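Local structure of 35 kDa hemin binding protein (Porphyromonas gingivalis, 5Y1A) at residues S287-V292 against H337-V343; K168-I174 against I223-F229; K176-L180 against H252-S256. The protein is named for binding hemin and is a cargo of the type IX secretion system, with a thioredoxin domain that probably supports thiol-disulfide chemistry. All coordinates share one frame; numbering follows the deposited sequence. Where two conformers were deposited one is given.

Contact 1 of 3, residues S287-V292 against H337-V343; sequences SVKAYV and HFLKVLV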
ATOM      1  N   SER A 287      16.750 -27.537  15.815  0.50 22.04           N
ATOM      2  CA  SER A 287      17.363 -28.028  17.061  0.50 23.42           C
ATOM      3  C   SER A 287      16.355 -28.071  18.212  0.50 24.51           C
ATOM      4  O   SER A 287      16.656 -28.574  19.293  0.50 24.59           O
ATOM      5  CB  SER A 287      18.532 -27.123  17.466  0.50 23.28           C
ATOM      6  OG  SER A 287      18.100 -25.788  17.709  0.50 23.38           O
ATOM      7  N   VAL A 288      15.178 -27.500  17.980  1.00 25.44           N
ATOM      8  CA  VAL A 288      14.054 -27.529  18.932  1.00 27.65           C
ATOM      9  C   VAL A 288      12.805 -28.043  18.218  1.00 28.39           C
ATOM     10  O   VAL A 288      12.359 -27.444  17.248  1.00 29.64           O
ATOM     11  CB  VAL A 288      13.829 -26.149  19.659  1.00 28.20           C
ATOM     12  CG1 VAL A 288      14.986 -25.853  20.625  1.00 29.87           C
ATOM     13  CG2 VAL A 288      13.677 -25.001  18.682  1.00 29.54           C
ATOM     14  N   LYS A 289      12.274 -29.180  18.663  1.00 29.33           N
ATOM     15  CA  LYS A 289      11.164 -29.831  17.959  1.00 29.80           C
ATOM     16  C   LYS A 289       9.830 -29.557  18.656  1.00 30.25           C
ATOM     17  O   LYS A 289       9.313 -30.411  19.381  1.00 31.31           O
ATOM     18  CB  LYS A 289      11.392 -31.344  17.826  1.00 30.27           C
ATOM     19  CG  LYS A 289      12.789 -31.764  17.311  1.00 30.23           C
ATOM     20  CD  LYS A 289      13.029 -31.411  15.851  1.00 30.68           C
ATOM     21  CE  LYS A 289      14.357 -32.020  15.356  1.00 31.08           C
ATOM     22  NZ  LYS A 289      14.661 -31.677  13.913  1.00 30.00           N
ATOM     23  N   ALA A 290       9.284 -28.368  18.436  1.00 29.87           N
ATOM     24  CA  ALA A 290       7.965 -28.025  18.976  1.00 29.66           C
ATOM     25  C   ALA A 290       6.863 -28.876  18.327  1.00 29.70           C
ATOM     26  O   ALA A 290       6.973 -29.274  17.167  1.00 29.75           O
ATOM     27  CB  ALA A 290       7.694 -26.551  18.769  1.00 29.80           C
ATOM     28  N   TYR A 291       5.806 -29.168  19.078  1.00 29.27           N
ATOM     29  CA  TYR A 291       4.623 -29.811  18.508  1.00 29.27           C
ATOM     30  C   TYR A 291       3.374 -29.385  19.284  1.00 29.05           C
ATOM     31  O   TYR A 291       3.480 -28.813  20.369  1.00 27.70           O
ATOM     32  CB  TYR A 291       4.774 -31.344  18.475  1.00 29.72           C
ATOM     33  CG  TYR A 291       5.063 -31.963  19.824  1.00 30.38           C
ATOM     34  CD1 TYR A 291       4.023 -32.349  20.673  1.00 30.32           C
ATOM     35  CD2 TYR A 291       6.378 -32.154  20.257  1.00 30.36           C
ATOM     36  CE1 TYR A 291       4.281 -32.901  21.919  1.00 31.58           C
ATOM     37  CE2 TYR A 291       6.649 -32.709  21.501  1.00 31.22           C
ATOM     38  CZ  TYR A 291       5.599 -33.082  22.323  1.00 31.87           C
ATOM     39  OH  TYR A 291       5.865 -33.628  23.553  1.00 32.01           O
ATOM     40  N   VAL A 292       2.198 -29.681  18.733  1.00 29.51           N
ATOM     41  CA  VAL A 292       0.932 -29.348  19.401  1.00 29.90           C
ATOM     42  C   VAL A 292       0.322 -30.600  20.019  1.00 30.68           C
ATOM     43  O   VAL A 292       0.058 -31.583  19.312  1.00 30.82           O
ATOM     44  CB  VAL A 292      -0.085 -28.715  18.427  1.00 29.65           C
ATOM     45  CG1 VAL A 292      -1.362 -28.335  19.171  1.00 29.97           C
ATOM     46  CG2 VAL A 292       0.513 -27.510  17.743  1.00 29.00           C
ATOM     47  N   HIS A 337      15.365 -18.339  19.370  1.00 22.96           N
ATOM     48  CA  HIS A 337      14.845 -19.036  18.166  1.00 24.33           C
ATOM     49  C   HIS A 337      13.399 -18.631  17.886  1.00 24.39           C
ATOM     50  O   HIS A 337      12.659 -18.308  18.817  1.00 24.16           O
ATOM     51  CB  HIS A 337      14.823 -20.550  18.400  1.00 24.39           C
ATOM     52  CG  HIS A 337      16.137 -21.133  18.822  1.00 26.45           C
ATOM     53  ND1 HIS A 337      17.093 -21.547  17.917  1.00 27.64           N
ATOM     54  CD2 HIS A 337      16.639 -21.404  20.049  1.00 27.36           C
ATOM     55  CE1 HIS A 337      18.127 -22.048  18.569  1.00 27.71           C
ATOM     56  NE2 HIS A 337      17.883 -21.961  19.865  1.00 28.16           N
ATOM     57  N   PHE A 338      13.001 -18.651  16.613  1.00 24.57           N
ATOM     58  CA  PHE A 338      11.623 -18.361  16.207  1.00 24.76           C
ATOM     59  C   PHE A 338      11.138 -19.559  15.392  1.00 25.00           C
ATOM     60  O   PHE A 338      11.759 -19.912  14.391  1.00 24.78           O
ATOM     61  CB  PHE A 338      11.555 -17.083  15.356  1.00 25.44           C
ATOM     62  CG  PHE A 338      11.963 -15.832  16.100  1.00 27.11           C
ATOM     63  CD1 PHE A 338      11.006 -14.930  16.547  1.00 28.60           C
ATOM     64  CD2 PHE A 338      13.309 -15.569  16.368  1.00 28.21           C
ATOM     65  CE1 PHE A 338      11.374 -13.772  17.249  1.00 29.29           C
ATOM     66  CE2 PHE A 338      13.694 -14.429  17.061  1.00 28.93           C
ATOM     67  CZ  PHE A 338      12.725 -13.521  17.500  1.00 28.77           C
ATOM     68  N   LEU A 339      10.066 -20.203  15.854  1.00 23.60           N
ATOM     69  CA  LEU A 339       9.498 -21.372  15.191  1.00 23.46           C
ATOM     70  C   LEU A 339       8.089 -21.020  14.776  1.00 22.30           C
ATOM     71  O   LEU A 339       7.372 -20.378  15.525  1.00 21.98           O
ATOM     72  CB  LEU A 339       9.435 -22.565  16.137  1.00 23.81           C
ATOM     73  CG  LEU A 339      10.650 -23.374  16.561  1.00 26.89           C
ATOM     74  CD1 LEU A 339      10.437 -23.746  18.004  1.00 29.70           C
ATOM     75  CD2 LEU A 339      10.790 -24.638  15.709  1.00 29.47           C
ATOM     76  N   LYS A 340       7.712 -21.412  13.565  1.00 21.01           N
ATOM     77  CA  LYS A 340       6.354 -21.207  13.080  1.00 20.99           C
ATOM     78  C   LYS A 340       5.608 -22.524  13.320  1.00 19.89           C
ATOM     79  O   LYS A 340       6.020 -23.571  12.807  1.00 20.90           O
ATOM     80  CB  LYS A 340       6.383 -20.840  11.592  1.00 20.71           C
ATOM     81  CG  LYS A 340       5.045 -20.427  10.995  1.00 23.05           C
ATOM     82  CD  LYS A 340       5.106 -20.280   9.449  1.00 23.87           C
ATOM     83  CE  LYS A 340       5.923 -19.065   8.972  1.00 27.35           C
ATOM     84  NZ  LYS A 340       5.475 -18.644   7.576  1.00 26.67           N
ATOM     85  N   VAL A 341       4.552 -22.490  14.134  1.00 17.69           N
ATOM     86  CA  VAL A 341       3.751 -23.688  14.408  1.00 16.65           C
ATOM     87  C   VAL A 341       2.347 -23.536  13.811  1.00 15.57           C
ATOM     88  O   VAL A 341       1.694 -22.514  14.013  1.00 14.65           O
ATOM     89  CB  VAL A 341       3.656 -23.951  15.937  1.00 17.04           C
ATOM     90  CG1 VAL A 341       2.670 -25.077  16.223  1.00 18.59           C
ATOM     91  CG2 VAL A 341       5.055 -24.285  16.495  1.00 19.33           C
ATOM     92  N   LEU A 342       1.881 -24.548  13.081  1.00 14.12           N
ATOM     93  CA  LEU A 342       0.532 -24.468  12.524  1.00 14.17           C
ATOM     94  C   LEU A 342      -0.401 -25.403  13.306  1.00 13.69           C
ATOM     95  O   LEU A 342      -0.201 -26.617  13.344  1.00 13.59           O
ATOM     96  CB  LEU A 342       0.529 -24.801  11.032  1.00 14.31           C
ATOM     97  CG  LEU A 342      -0.772 -24.488  10.282  1.00 16.03           C
ATOM     98  CD1 LEU A 342      -0.448 -24.054   8.854  1.00 16.09           C
ATOM     99  CD2 LEU A 342      -1.702 -25.675  10.242  1.00 16.08           C
ATOM    100  N   VAL A 343      -1.384 -24.812  13.972  1.00 14.48           N
ATOM    101  CA  VAL A 343      -2.387 -25.587  14.707  1.00 14.70           C
ATOM    102  C   VAL A 343      -3.503 -25.885  13.692  1.00 15.19           C
ATOM    103  O   VAL A 343      -4.132 -24.954  13.174  1.00 14.25           O
ATOM    104  CB  VAL A 343      -2.941 -24.800  15.955  1.00 15.09           C
ATOM    105  CG1 VAL A 343      -4.148 -25.537  16.583  1.00 16.31           C
ATOM    106  CG2 VAL A 343      -1.824 -24.512  16.988  1.00 13.90           C
TER

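Contact 2 of 3, residues K168-I174 against I223-F229; sequences KVDADLI and IAADGSF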
ATOM      1  N   LYS A 168       0.432  -4.590 -19.743  0.50 13.94           N
ATOM      2  CA  LYS A 168       0.766  -4.379 -21.145  0.50 14.04           C
ATOM      3  C   LYS A 168       0.584  -2.921 -21.479  0.50 14.01           C
ATOM      4  O   LYS A 168      -0.252  -2.257 -20.887  0.50 13.80           O
ATOM      5  CB  LYS A 168      -0.151  -5.200 -22.056  0.50 14.29           C
ATOM      6  CG  LYS A 168       0.302  -6.623 -22.284  0.50 14.81           C
ATOM      7  CD  LYS A 168      -0.466  -7.256 -23.424  0.50 16.20           C
ATOM      8  CE  LYS A 168       0.193  -8.552 -23.877  0.50 16.80           C
ATOM      9  NZ  LYS A 168       0.393  -9.513 -22.743  0.50 19.48           N
ATOM     10  N   VAL A 169       1.368  -2.437 -22.441  1.00 14.33           N
ATOM     11  CA  VAL A 169       1.229  -1.076 -22.939  1.00 14.07           C
ATOM     12  C   VAL A 169       0.960  -1.158 -24.449  1.00 14.36           C
ATOM     13  O   VAL A 169       1.411  -2.093 -25.120  1.00 14.73           O
ATOM     14  CB  VAL A 169       2.457  -0.167 -22.620  1.00 14.58           C
ATOM     15  CG1 VAL A 169       2.797  -0.210 -21.122  1.00 13.04           C
ATOM     16  CG2 VAL A 169       3.711  -0.551 -23.440  1.00 14.60           C
ATOM     17  N   ASP A 170       0.213  -0.189 -24.955  1.00 14.70           N
ATOM     18  CA  ASP A 170      -0.024  -0.064 -26.384  1.00 15.52           C
ATOM     19  C   ASP A 170       1.266   0.211 -27.147  1.00 15.16           C
ATOM     20  O   ASP A 170       2.245   0.729 -26.583  1.00 14.55           O
ATOM     21  CB  ASP A 170      -1.015   1.062 -26.670  1.00 15.83           C
ATOM     22  CG  ASP A 170      -2.454   0.657 -26.453  1.00 16.14           C
ATOM     23  OD1 ASP A 170      -2.786  -0.549 -26.506  1.00 17.34           O
ATOM     24  OD2 ASP A 170      -3.253   1.574 -26.242  1.00 17.24           O
ATOM     25  N   ALA A 171       1.245  -0.091 -28.450  1.00 14.99           N
ATOM     26  CA  ALA A 171       2.427   0.064 -29.321  1.00 15.92           C
ATOM     27  C   ALA A 171       3.135   1.421 -29.245  1.00 16.14           C
ATOM     28  O   ALA A 171       4.372   1.504 -29.303  1.00 16.33           O
ATOM     29  CB  ALA A 171       2.042  -0.257 -30.799  1.00 15.78           C
ATOM     30  N   ASP A 172       2.356   2.487 -29.117  1.00 16.36           N
ATOM     31  CA  ASP A 172       2.906   3.829 -29.134  1.00 16.71           C
ATOM     32  C   ASP A 172       3.762   4.135 -27.898  1.00 16.51           C
ATOM     33  O   ASP A 172       4.578   5.065 -27.902  1.00 15.56           O
ATOM     34  CB  ASP A 172       1.797   4.857 -29.319  1.00 17.00           C
ATOM     35  CG  ASP A 172       0.791   4.858 -28.176  1.00 19.89           C
ATOM     36  OD1 ASP A 172      -0.058   3.936 -28.083  1.00 21.41           O
ATOM     37  OD2 ASP A 172       0.851   5.795 -27.369  1.00 21.80           O
ATOM     38  N   LEU A 173       3.592   3.326 -26.856  1.00 15.87           N
ATOM     39  CA  LEU A 173       4.336   3.516 -25.624  1.00 16.43           C
ATOM     40  C   LEU A 173       5.594   2.643 -25.540  1.00 16.50           C
ATOM     41  O   LEU A 173       6.468   2.876 -24.690  1.00 16.15           O
ATOM     42  CB  LEU A 173       3.406   3.251 -24.435  1.00 16.74           C
ATOM     43  CG  LEU A 173       2.871   4.445 -23.630  1.00 19.23           C
ATOM     44  CD1 LEU A 173       2.464   5.654 -24.436  1.00 22.38           C
ATOM     45  CD2 LEU A 173       1.765   4.020 -22.638  1.00 16.68           C
ATOM     46  N   ILE A 174       5.696   1.639 -26.410  1.00 16.17           N
ATOM     47  CA  ILE A 174       6.799   0.666 -26.301  1.00 16.87           C
ATOM     48  C   ILE A 174       8.123   1.364 -26.614  1.00 17.14           C
ATOM     49  O   ILE A 174       8.272   1.974 -27.678  1.00 17.78           O
ATOM     50  CB  ILE A 174       6.596  -0.585 -27.214  1.00 16.63           C
ATOM     51  CG1 ILE A 174       5.295  -1.326 -26.857  1.00 17.25           C
ATOM     52  CG2 ILE A 174       7.805  -1.506 -27.139  1.00 17.37           C
ATOM     53  CD1 ILE A 174       4.949  -2.512 -27.788  1.00 17.32           C
ATOM     54  N   ILE A 223       9.756  -3.227 -20.934  1.00 13.84           N
ATOM     55  CA  ILE A 223       8.621  -3.515 -21.810  1.00 15.12           C
ATOM     56  C   ILE A 223       9.108  -4.399 -22.965  1.00 15.59           C
ATOM     57  O   ILE A 223      10.030  -4.004 -23.693  1.00 15.30           O
ATOM     58  CB  ILE A 223       7.992  -2.187 -22.362  1.00 14.79           C
ATOM     59  CG1 ILE A 223       7.503  -1.263 -21.216  1.00 14.94           C
ATOM     60  CG2 ILE A 223       6.863  -2.466 -23.381  1.00 15.10           C
ATOM     61  CD1 ILE A 223       6.341  -1.832 -20.345  1.00 16.43           C
ATOM     62  N   ALA A 224       8.520  -5.587 -23.100  1.00 16.85           N
ATOM     63  CA  ALA A 224       8.845  -6.501 -24.211  1.00 17.24           C
ATOM     64  C   ALA A 224       8.220  -6.035 -25.546  1.00 18.30           C
ATOM     65  O   ALA A 224       7.387  -5.125 -25.586  1.00 18.01           O
ATOM     66  CB  ALA A 224       8.409  -7.918 -23.879  1.00 17.30           C
ATOM     67  N   ALA A 225       8.637  -6.671 -26.641  1.00 19.21           N
ATOM     68  CA  ALA A 225       8.116  -6.363 -27.974  1.00 19.90           C
ATOM     69  C   ALA A 225       6.600  -6.436 -28.084  1.00 19.88           C
ATOM     70  O   ALA A 225       6.005  -5.659 -28.835  1.00 20.95           O
ATOM     71  CB  ALA A 225       8.756  -7.303 -29.011  1.00 20.13           C
ATOM     72  N   ASP A 226       5.967  -7.377 -27.383  1.00 19.77           N
ATOM     73  CA  ASP A 226       4.501  -7.435 -27.359  1.00 19.47           C
ATOM     74  C   ASP A 226       3.834  -6.420 -26.408  1.00 18.63           C
ATOM     75  O   ASP A 226       2.600  -6.422 -26.241  1.00 18.81           O
ATOM     76  CB  ASP A 226       4.001  -8.858 -27.090  1.00 19.74           C
ATOM     77  CG  ASP A 226       4.304  -9.334 -25.667  1.00 22.49           C
ATOM     78  OD1 ASP A 226       4.996  -8.606 -24.900  1.00 19.87           O
ATOM     79  OD2 ASP A 226       3.832 -10.436 -25.315  1.00 25.12           O
ATOM     80  N   GLY A 227       4.649  -5.550 -25.812  1.00 17.95           N
ATOM     81  CA  GLY A 227       4.161  -4.574 -24.835  1.00 15.92           C
ATOM     82  C   GLY A 227       4.021  -5.041 -23.388  1.00 15.40           C
ATOM     83  O   GLY A 227       3.583  -4.271 -22.540  1.00 14.70           O
ATOM     84  N   SER A 228       4.380  -6.290 -23.100  0.50 14.61           N
ATOM     85  CA  SER A 228       4.094  -6.858 -21.777  0.50 13.32           C
ATOM     86  C   SER A 228       5.215  -6.539 -20.801  0.50 13.52           C
ATOM     87  O   SER A 228       6.341  -6.256 -21.212  0.50 13.32           O
ATOM     88  CB  SER A 228       3.895  -8.379 -21.856  0.50 13.24           C
ATOM     89  OG  SER A 228       5.072  -9.020 -22.311  0.50  9.60           O
ATOM     90  N   PHE A 229       4.895  -6.609 -19.509  1.00 13.71           N
ATOM     91  CA  PHE A 229       5.888  -6.467 -18.429  1.00 13.60           C
ATOM     92  C   PHE A 229       5.450  -7.249 -17.191  1.00 13.88           C
ATOM     93  O   PHE A 229       4.265  -7.519 -16.998  1.00 12.48           O
ATOM     94  CB  PHE A 229       6.098  -5.004 -18.053  1.00 13.88           C
ATOM     95  CG  PHE A 229       4.861  -4.340 -17.455  1.00 13.86           C
ATOM     96  CD1 PHE A 229       4.597  -4.436 -16.083  1.00 14.00           C
ATOM     97  CD2 PHE A 229       3.968  -3.621 -18.272  1.00 14.98           C
ATOM     98  CE1 PHE A 229       3.464  -3.817 -15.518  1.00 16.47           C
ATOM     99  CE2 PHE A 229       2.846  -3.000 -17.732  1.00 14.92           C
ATOM    100  CZ  PHE A 229       2.582  -3.113 -16.341  1.00 15.17           C
TER

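Contact 3 of 3, residues K176-L180 against H252-S256; sequences KPLML and HHPMS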
ATOM      1  N   LYS A 176       9.309   3.850 -24.585  0.50 15.00           N
ATOM      2  CA  LYS A 176       9.302   5.059 -23.764  0.50 13.98           C
ATOM      3  C   LYS A 176       9.747   4.738 -22.341  0.50 14.22           C
ATOM      4  O   LYS A 176       9.568   3.599 -21.890  0.50 13.98           O
ATOM      5  CB  LYS A 176       7.909   5.697 -23.776  0.50 13.89           C
ATOM      6  CG  LYS A 176       7.608   6.366 -25.106  0.50 12.56           C
ATOM      7  CD  LYS A 176       6.266   7.071 -25.128  0.50 11.25           C
ATOM      8  CE  LYS A 176       6.055   7.703 -26.505  0.50 10.63           C
ATOM      9  NZ  LYS A 176       5.071   8.835 -26.492  0.50 11.18           N
ATOM     10  N   PRO A 177      10.346   5.722 -21.637  1.00 14.44           N
ATOM     11  CA  PRO A 177      10.746   5.456 -20.244  1.00 14.51           C
ATOM     12  C   PRO A 177       9.508   5.466 -19.392  1.00 15.14           C
ATOM     13  O   PRO A 177       8.953   6.526 -19.109  1.00 16.58           O
ATOM     14  CB  PRO A 177      11.674   6.620 -19.883  1.00 14.93           C
ATOM     15  CG  PRO A 177      11.435   7.663 -20.874  1.00 16.04           C
ATOM     16  CD  PRO A 177      10.702   7.095 -22.057  1.00 13.99           C
ATOM     17  N   LEU A 178       9.046   4.278 -19.048  1.00 13.77           N
ATOM     18  CA  LEU A 178       7.826   4.150 -18.258  1.00 13.38           C
ATOM     19  C   LEU A 178       8.249   3.623 -16.903  1.00 12.80           C
ATOM     20  O   LEU A 178       9.166   2.803 -16.807  1.00 11.54           O
ATOM     21  CB  LEU A 178       6.845   3.178 -18.906  1.00 13.96           C
ATOM     22  CG  LEU A 178       6.384   3.584 -20.323  1.00 14.53           C
ATOM     23  CD1 LEU A 178       5.468   2.499 -20.916  1.00 17.63           C
ATOM     24  CD2 LEU A 178       5.646   4.878 -20.267  1.00 14.09           C
ATOM     25  N   MET A 179       7.540   4.080 -15.873  1.00 11.15           N
ATOM     26  CA  MET A 179       7.876   3.757 -14.499  1.00 10.70           C
ATOM     27  C   MET A 179       6.716   2.998 -13.855  1.00 10.30           C
ATOM     28  O   MET A 179       5.565   3.173 -14.239  1.00 10.56           O
ATOM     29  CB  MET A 179       8.112   5.062 -13.723  1.00 11.02           C
ATOM     30  CG  MET A 179       9.072   6.048 -14.392  1.00 12.03           C
ATOM     31  SD  MET A 179      10.731   5.357 -14.722  1.00 11.31           S
ATOM     32  CE  MET A 179      11.300   5.238 -13.077  1.00 13.84           C
ATOM     33  N   LEU A 180       7.031   2.156 -12.880  1.00  9.41           N
ATOM     34  CA  LEU A 180       5.987   1.602 -12.026  1.00  9.09           C
ATOM     35  C   LEU A 180       6.227   1.968 -10.558  1.00  8.96           C
ATOM     36  O   LEU A 180       7.355   1.825 -10.030  1.00  9.48           O
ATOM     37  CB  LEU A 180       5.874   0.081 -12.207  1.00  9.50           C
ATOM     38  CG  LEU A 180       4.671  -0.465 -11.450  1.00 10.66           C
ATOM     39  CD1 LEU A 180       3.684  -1.098 -12.371  1.00 16.63           C
ATOM     40  CD2 LEU A 180       5.123  -1.413 -10.326  1.00 17.86           C
ATOM     41  N   HIS A 252       3.420   5.009 -14.990  1.00  9.02           N
ATOM     42  CA  HIS A 252       3.436   6.455 -15.124  1.00  9.16           C
ATOM     43  C   HIS A 252       4.661   6.930 -15.870  1.00 10.04           C
ATOM     44  O   HIS A 252       5.678   6.223 -15.939  1.00 10.16           O
ATOM     45  CB  HIS A 252       3.357   7.115 -13.726  1.00  8.68           C
ATOM     46  CG  HIS A 252       4.471   6.731 -12.782  1.00  7.80           C
ATOM     47  ND1 HIS A 252       5.628   7.472 -12.660  1.00  9.66           N
ATOM     48  CD2 HIS A 252       4.572   5.729 -11.872  1.00  9.01           C
ATOM     49  CE1 HIS A 252       6.405   6.933 -11.730  1.00 12.62           C
ATOM     50  NE2 HIS A 252       5.788   5.865 -11.242  1.00  8.14           N
ATOM     51  N   HIS A 253       4.556   8.137 -16.427  1.00 10.47           N
ATOM     52  CA  HIS A 253       5.697   8.830 -16.991  1.00 11.36           C
ATOM     53  C   HIS A 253       6.635   9.305 -15.872  1.00 11.48           C
ATOM     54  O   HIS A 253       6.225   9.452 -14.721  1.00 12.10           O
ATOM     55  CB  HIS A 253       5.211   9.995 -17.861  1.00 11.57           C
ATOM     56  CG  HIS A 253       4.441   9.545 -19.078  1.00 12.01           C
ATOM     57  ND1 HIS A 253       5.053   8.991 -20.180  1.00 16.41           N
ATOM     58  CD2 HIS A 253       3.114   9.554 -19.347  1.00 14.02           C
ATOM     59  CE1 HIS A 253       4.135   8.690 -21.088  1.00 16.23           C
ATOM     60  NE2 HIS A 253       2.948   9.012 -20.603  1.00 14.46           N
ATOM     61  N   PRO A 254       7.910   9.522 -16.201  1.00 12.21           N
ATOM     62  CA  PRO A 254       8.870   9.935 -15.169  1.00 12.50           C
ATOM     63  C   PRO A 254       8.466  11.233 -14.469  1.00 12.25           C
ATOM     64  O   PRO A 254       8.014  12.171 -15.128  1.00 12.36           O
ATOM     65  CB  PRO A 254      10.178  10.122 -15.967  1.00 12.90           C
ATOM     66  CG  PRO A 254      10.002   9.240 -17.194  1.00 13.53           C
ATOM     67  CD  PRO A 254       8.537   9.348 -17.526  1.00 12.46           C
ATOM     68  N   MET A 255       8.616  11.270 -13.152  1.00 20.00           N
ATOM     69  CA  MET A 255       8.385  12.487 -12.385  1.00 20.00           C
ATOM     70  C   MET A 255       9.205  13.675 -12.892  1.00 20.00           C
ATOM     71  O   MET A 255       8.781  14.805 -12.817  1.00 15.26           O
ATOM     72  CB  MET A 255       8.624  12.245 -10.889  1.00 20.00           C
ATOM     73  CG  MET A 255       7.800  11.102 -10.331  1.00 20.00           C
ATOM     74  SD  MET A 255       7.907  10.959  -8.509  1.00 20.00           S
ATOM     75  CE  MET A 255       7.564  12.588  -8.179  1.00 20.00           C
ATOM     76  N   SER A 256      10.385  13.376 -13.414  1.00 15.97           N
ATOM     77  CA  SER A 256      11.316  14.388 -13.934  1.00 17.44           C
ATOM     78  C   SER A 256      10.910  15.036 -15.270  1.00 17.33           C
ATOM     79  O   SER A 256      11.564  16.009 -15.711  1.00 18.50           O
ATOM     80  CB  SER A 256      12.709  13.767 -14.094  1.00 18.12           C
ATOM     81  OG  SER A 256      12.638  12.654 -14.990  1.00 20.60           O
TER
HETATM   82  O   HOH W   1       7.783   8.569 -20.878  1.00 16.21           O

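Contact 1 of 3, residues S287-V292 against H337-V343
V288, A290 and V292 pack face to face against L339, V341 and V343 in an apolar contact between two layers of the small C-terminal beta domain. One layer is the chain leading into strand 291-293, and the other is strand 335-343. The two run in roughly the same direction, 25° apart end to end, and they meet through side chains rather than by backbone pairing. V288, A290 and V292 turn inward, as do H337, L339 and V341; V343 stands more to the side, while K289, Y291, F338 and L342 turn away.

The tightest approach is at V288, where CG2 reaches CD1 of L339 at 3.5 Å. With chi1 at -69°, CG2 of V288 sits between its own backbone N and carbonyl carbon and is presented to the leucine, while CG1 lies beside the N. L339 also lays its other methyl, CD2, 3.6 Å from the carbonyl O of V288, so both of its branches are used. A290 fills the middle: its CB lies 4.0 Å from L339 CD1 and 4.2 Å from V341 CG2, straddling the two inward side chains of the opposing strand. At the far end V292 does something similar with a single methyl. Its CG2 meets V341 CG1 at 3.6 Å and V343 CG2 at 3.9 Å, and the V292 and V343 side chains cross at about a right angle.

Strand 335-343 is the outermost strand of its sheet and is bonded along its length to strand 324-332. The facing layer is a two-stranded hairpin in which Y291 pairs with V298, and I297 of strand 296-298 touches both A290 and V341.

Contact 2 of 3, residues K168-I174 against I223-F229
The amide of V169 donates to the carbonyl O of G227 at 2.9 Å, the one hydrogen bond that joins these segments, where strand 161-169 ends beside the start of strand 228-235. It is somewhat bent, 148° at the hydrogen, and its donor is tilted out of the carbonyl plane. The same oxygen takes a CA-H...O contact from K168 CA at 3.1 Å. K168 and S228 form an antiparallel non-hydrogen-bonded pair: K168 bonds instead to E146 on the next strand and S228 N turns to D226; one residue on, F229 pairs with G167.

The turn A224-G227 is type I and looks after its own polar atoms. G227 N donates to A224 O, and A224 N to S228 O. D226 folds back into an Asx turn, its OD1 accepting S228 N at 3.0 Å from well above the carboxylate plane. In the S228 conformer given, OG donates to the syn lone pair of that same oxygen at 2.6 Å. Two donors thus grip one oxygen, while OD2 stays 4.4 Å from K168 NZ, too far for a salt bridge.

Apolar groups pack beside the backbone bond. V169 and I223 meet tip to tip through their CG2 methyls at 3.7 Å. I174, with CG1 beside its own backbone N (chi1 -59°), sends CD1 against the backbone of the turn, 3.5 Å from A225 O and 3.6 Å from G227 N.

The chemistry implies a turn stiffened mainly from within and joined to the segment 168-174 by one backbone hydrogen bond and aliphatic packing; the lysine-aspartate attraction probably adds only a loose electrostatic pull.

Contact 3 of 3, residues K176-L180 against H252-S256
M179 and H252 form an antiparallel hydrogen-bonded pair with both backbone bonds made. M179 N donates to H252 O at 2.8 Å, nearly in line with the carbonyl bond, and H252 N returns a 2.9 Å bond to M179 O. This joins strands 179-186 and 245-252 just where the second ends.

Aromatic contact comes next. With chi1 at 59°, the H252 ring swings across M179, and the methionine CB sits over one face, 3.5 Å from the ring centroid and 25° off its normal, a CH-pi contact displaced toward the rim. The ring's ND1 donates to the carbonyl O of H253 at 2.9 Å, and NE2 is hydrogen-bonded to T181 OG1.

P254 brings CD close to a carbonyl oxygen, 3.3 Å from P177 O. Apolar packing is looser, with P254 CG 4.1 Å from P177 CB. M179 CG rests near the ring of P254.

One water bridges the segments, donating to P177 O and lying in the ring plane of H253 at ND1.

Both nitrogens of the buried H252 ring are therefore engaged, which fixes its rotation; with ND1 donating, a neutral imidazole would leave NE2 to accept from the threonine.

Contacts 2 and 3 belong to one neighbourhood, with centres about 14 Å apart, and their segments alternate along the chain. They come from the two facing sheets of the central beta sandwich, probably the immunoglobulin-like domain, and its interior joins them: V169 CG1 meets L178 CD1 at 3.8 Å, and F229 CE1 lies 4.2 Å from L180 CD1. Contact 3 also looks toward the thioredoxin domain, where M255 touches R114. Contact 1 stands apart in the C-terminal domain, its centre about 47 Å from that of contact 2 and 46 Å from that of contact 3, with nearest atoms about 27 Å from contact 2 and about 25 Å from contact 3. None of the three includes the probable thioredoxin-type CxxC motif.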